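Local coordinates for protein telomeric DNA-binding factor trf1 (Schizosaccharomyces pombe, PDB 6K5S) that probably binds telomeric DNA and belongs to the all-helical telomere repeat binding factor (TRF) family, at residues L127-K132 and T187-R192. Numbering follows the deposited sequence.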
ATOM      1  N   LEU A 127      -8.517 -21.475  21.894  1.00 15.42           N
ATOM      2  CA  LEU A 127      -9.000 -20.710  20.750  1.00 17.28           C
ATOM      3  C   LEU A 127      -9.336 -21.619  19.564  1.00 13.72           C
ATOM      4  O   LEU A 127     -10.337 -21.400  18.878  1.00 13.67           O
ATOM      5  CB  LEU A 127      -7.956 -19.677  20.350  1.00 15.17           C
ATOM      6  CG  LEU A 127      -8.414 -18.425  19.628  1.00 25.46           C
ATOM      7  CD1 LEU A 127      -9.598 -17.761  20.365  1.00 26.38           C
ATOM      8  CD2 LEU A 127      -7.212 -17.477  19.506  1.00 27.41           C
ATOM      9  N   TYR A 128      -8.487 -22.617  19.294  1.00 14.33           N
ATOM     10  CA  TYR A 128      -8.757 -23.607  18.253  1.00 12.14           C
ATOM     11  C   TYR A 128     -10.128 -24.257  18.453  1.00 13.66           C
ATOM     12  O   TYR A 128     -10.921 -24.379  17.509  1.00 10.40           O
ATOM     13  CB  TYR A 128      -7.666 -24.671  18.301  1.00 14.49           C
ATOM     14  CG  TYR A 128      -7.387 -25.448  17.042  1.00 11.76           C
ATOM     15  CD1 TYR A 128      -7.837 -25.015  15.801  1.00 13.16           C
ATOM     16  CD2 TYR A 128      -6.655 -26.617  17.098  1.00 14.49           C
ATOM     17  CE1 TYR A 128      -7.558 -25.741  14.659  1.00 13.16           C
ATOM     18  CE2 TYR A 128      -6.368 -27.339  15.955  1.00 18.81           C
ATOM     19  CZ  TYR A 128      -6.820 -26.894  14.745  1.00 13.76           C
ATOM     20  OH  TYR A 128      -6.528 -27.604  13.606  1.00 16.99           O
ATOM     21  N   MET A 129     -10.395 -24.721  19.677  1.00 12.24           N
ATOM     22  CA  MET A 129     -11.640 -25.420  19.967  1.00 14.92           C
ATOM     23  C   MET A 129     -12.852 -24.531  19.735  1.00 10.15           C
ATOM     24  O   MET A 129     -13.881 -24.999  19.219  1.00 11.59           O
ATOM     25  CB  MET A 129     -11.630 -25.932  21.411  1.00 15.82           C
ATOM     26  CG  MET A 129     -12.927 -26.605  21.870  1.00 19.28           C
ATOM     27  SD  MET A 129     -12.871 -27.057  23.647  1.00 14.10           S
ATOM     28  CE  MET A 129     -12.750 -25.477  24.438  1.00 19.76           C
ATOM     29  N   GLU A 130     -12.780 -23.265  20.173  1.00 11.69           N
ATOM     30  CA  GLU A 130     -13.905 -22.353  19.983  1.00 11.68           C
ATOM     31  C   GLU A 130     -14.087 -21.997  18.513  1.00 10.02           C
ATOM     32  O   GLU A 130     -15.216 -21.805  18.047  1.00  9.29           O
ATOM     33  CB  GLU A 130     -13.713 -21.074  20.813  1.00 14.14           C
ATOM     34  CG  GLU A 130     -13.697 -21.273  22.351  1.00 15.09           C
ATOM     35  CD  GLU A 130     -14.972 -21.909  22.921  1.00 20.07           C
ATOM     36  OE1 GLU A 130     -16.047 -21.841  22.282  1.00 20.49           O
ATOM     37  OE2 GLU A 130     -14.904 -22.487  24.031  1.00 21.68           O
ATOM     38  N   LEU A 131     -12.992 -21.846  17.779  1.00  7.58           N
ATOM     39  CA  LEU A 131     -13.119 -21.639  16.339  1.00 10.47           C
ATOM     40  C   LEU A 131     -13.871 -22.797  15.694  1.00  8.30           C
ATOM     41  O   LEU A 131     -14.794 -22.585  14.902  1.00  9.44           O
ATOM     42  CB  LEU A 131     -11.740 -21.477  15.686  1.00  7.60           C
ATOM     43  CG  LEU A 131     -11.826 -21.355  14.154  1.00 10.17           C
ATOM     44  CD1 LEU A 131     -12.580 -20.087  13.735  1.00  9.63           C
ATOM     45  CD2 LEU A 131     -10.416 -21.319  13.575  1.00 14.58           C
ATOM     46  N   LYS A 132     -13.464 -24.034  15.997  1.00  8.32           N
ATOM     47  CA  LYS A 132     -14.139 -25.194  15.421  1.00  8.36           C
ATOM     48  C   LYS A 132     -15.620 -25.194  15.797  1.00 10.65           C
ATOM     49  O   LYS A 132     -16.478 -25.513  14.970  1.00  9.07           O
ATOM     50  CB  LYS A 132     -13.459 -26.488  15.885  1.00  9.68           C
ATOM     51  CG  LYS A 132     -11.999 -26.648  15.375  1.00  7.04           C
ATOM     52  CD  LYS A 132     -11.301 -27.831  16.074  1.00 10.71           C
ATOM     53  CE  LYS A 132      -9.921 -28.178  15.440  1.00  9.21           C
ATOM     54  NZ  LYS A 132     -10.076 -28.507  13.996  1.00  9.94           N
ATOM     55  N   THR A 187     -12.266 -33.594  21.969  1.00 23.44           N
ATOM     56  CA  THR A 187     -13.140 -34.767  22.012  1.00 24.49           C
ATOM     57  C   THR A 187     -14.394 -34.489  22.831  1.00 24.71           C
ATOM     58  O   THR A 187     -15.510 -34.808  22.407  1.00 24.28           O
ATOM     59  CB  THR A 187     -12.389 -35.966  22.604  1.00 23.94           C
ATOM     60  OG1 THR A 187     -11.126 -36.117  21.945  1.00 30.05           O
ATOM     61  CG2 THR A 187     -13.197 -37.249  22.461  1.00 28.87           C
ATOM     62  N   ALA A 188     -14.220 -33.894  24.014  1.00 24.59           N
ATOM     63  CA  ALA A 188     -15.354 -33.554  24.869  1.00 26.57           C
ATOM     64  C   ALA A 188     -16.282 -32.540  24.208  1.00 25.40           C
ATOM     65  O   ALA A 188     -17.510 -32.638  24.340  1.00 27.98           O
ATOM     66  CB  ALA A 188     -14.848 -33.014  26.206  1.00 24.51           C
ATOM     67  N   ARG A 189     -15.717 -31.545  23.509  1.00 19.06           N
ATOM     68  CA  ARG A 189     -16.548 -30.544  22.849  1.00 20.49           C
ATOM     69  C   ARG A 189     -17.321 -31.154  21.684  1.00 20.85           C
ATOM     70  O   ARG A 189     -18.497 -30.824  21.464  1.00 18.51           O
ATOM     71  CB  ARG A 189     -15.680 -29.367  22.385  1.00 19.88           C
ATOM     72  CG  ARG A 189     -16.426 -28.331  21.564  1.00 17.32           C
ATOM     73  CD  ARG A 189     -17.503 -27.651  22.400  1.00 19.26           C
ATOM     74  NE  ARG A 189     -16.944 -27.005  23.590  1.00 20.74           N
ATOM     75  CZ  ARG A 189     -16.514 -25.748  23.632  1.00 20.02           C
ATOM     76  NH1 ARG A 189     -16.547 -24.981  22.544  1.00 18.69           N
ATOM     77  NH2 ARG A 189     -16.030 -25.254  24.763  1.00 18.65           N
ATOM     78  N   LYS A 190     -16.690 -32.070  20.945  1.00 18.77           N
ATOM     79  CA  LYS A 190     -17.390 -32.753  19.860  1.00 20.00           C
ATOM     80  C   LYS A 190     -18.615 -33.498  20.384  1.00 22.52           C
ATOM     81  O   LYS A 190     -19.713 -33.380  19.829  1.00 19.59           O
ATOM     82  CB  LYS A 190     -16.431 -33.705  19.146  1.00 19.51           C
ATOM     83  CG  LYS A 190     -16.931 -34.256  17.828  1.00 18.16           C
ATOM     84  CD  LYS A 190     -16.053 -35.413  17.371  1.00 18.16           C
ATOM     85  CE  LYS A 190     -16.328 -35.759  15.924  1.00 21.43           C
ATOM     86  NZ  LYS A 190     -15.670 -37.035  15.521  1.00 21.73           N
ATOM     87  N   GLU A 191     -18.445 -34.247  21.475  1.00 22.91           N
ATOM     88  CA  GLU A 191     -19.556 -35.002  22.042  1.00 26.74           C
ATOM     89  C   GLU A 191     -20.661 -34.070  22.520  1.00 22.51           C
ATOM     90  O   GLU A 191     -21.841 -34.288  22.222  1.00 24.83           O
ATOM     91  CB  GLU A 191     -19.050 -35.883  23.187  1.00 32.07           C
ATOM     92  CG  GLU A 191     -20.142 -36.351  24.159  1.00 42.36           C
ATOM     93  CD  GLU A 191     -19.760 -37.632  24.888  1.00 46.05           C
ATOM     94  OE1 GLU A 191     -18.547 -37.942  24.940  1.00 49.92           O
ATOM     95  OE2 GLU A 191     -20.668 -38.328  25.404  1.00 52.25           O
ATOM     96  N   ARG A 192     -20.304 -33.021  23.271  1.00 22.83           N
ATOM     97  CA  ARG A 192     -21.320 -32.067  23.708  1.00 25.38           C
ATOM     98  C   ARG A 192     -22.066 -31.481  22.517  1.00 24.66           C
ATOM     99  O   ARG A 192     -23.293 -31.313  22.559  1.00 21.57           O
ATOM    100  CB  ARG A 192     -20.689 -30.953  24.544  1.00 28.47           C
ATOM    101  CG  ARG A 192     -21.592 -29.736  24.685  1.00 31.60           C
ATOM    102  CD  ARG A 192     -21.287 -28.922  25.922  1.00 38.09           C
ATOM    103  NE  ARG A 192     -21.970 -29.464  27.089  1.00 46.04           N
ATOM    104  CZ  ARG A 192     -21.391 -30.278  27.959  1.00 46.41           C
ATOM    105  NH1 ARG A 192     -22.073 -30.735  28.997  1.00 46.74           N
ATOM    106  NH2 ARG A 192     -20.122 -30.634  27.781  1.00 48.47           N
TER
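Arg189 reaches from helix 177-195 to Met129 and Glu130 on helix 122-141, joining two helices of the all-helical TRF-family domain. The CA atoms of Met129 and Arg189, the nearest pair, are 7.7 Å apart. Side chains make the contact, and a salt bridge is its polar part. The guanidinium grips the Glu130 carboxylate end-on with two nitrogens. NH1 of Arg189 donates to OE1 of Glu130 at 3.2 Å, and the bond is fairly straight. NH2 of Arg189 donates to OE2 of Glu130 at 3.1 Å. A weak third bond runs from NH1 of Arg189 to OE2 of Glu130. Both oxygens lie close to the guanidinium plane, but the nitrogens approach from above the carboxylate plane. The two planes are 54° apart, so this is a twisted pair and not a flat one. The CB of Glu130 points away from the other helix; a bend at chi2 (-59°) turns the carboxylate back to Arg189. NH1 also bonds to Thr133 OG1, one turn beyond Met129, which further fixes the rotation of the group.

The second part is van der Waals packing of Met129 on the arginine chain and its guanidinium. Met129 has CG anti to its backbone N (chi1 176°), which sends the thioether across the arginine chain at about a right angle. Its CG lies 3.9 Å from CG of Arg189. Phe155 and Tyr206 also touch the arginine. Replacing Arg189 by a leucine would probably leave the Glu130 carboxylate without its charged mate and Thr133 OG1 without this donor. Over one face of the guanidinium, SD of Met129 sits off-centre, and its methyl CE comes to 3.3 Å from NH2 of Arg189.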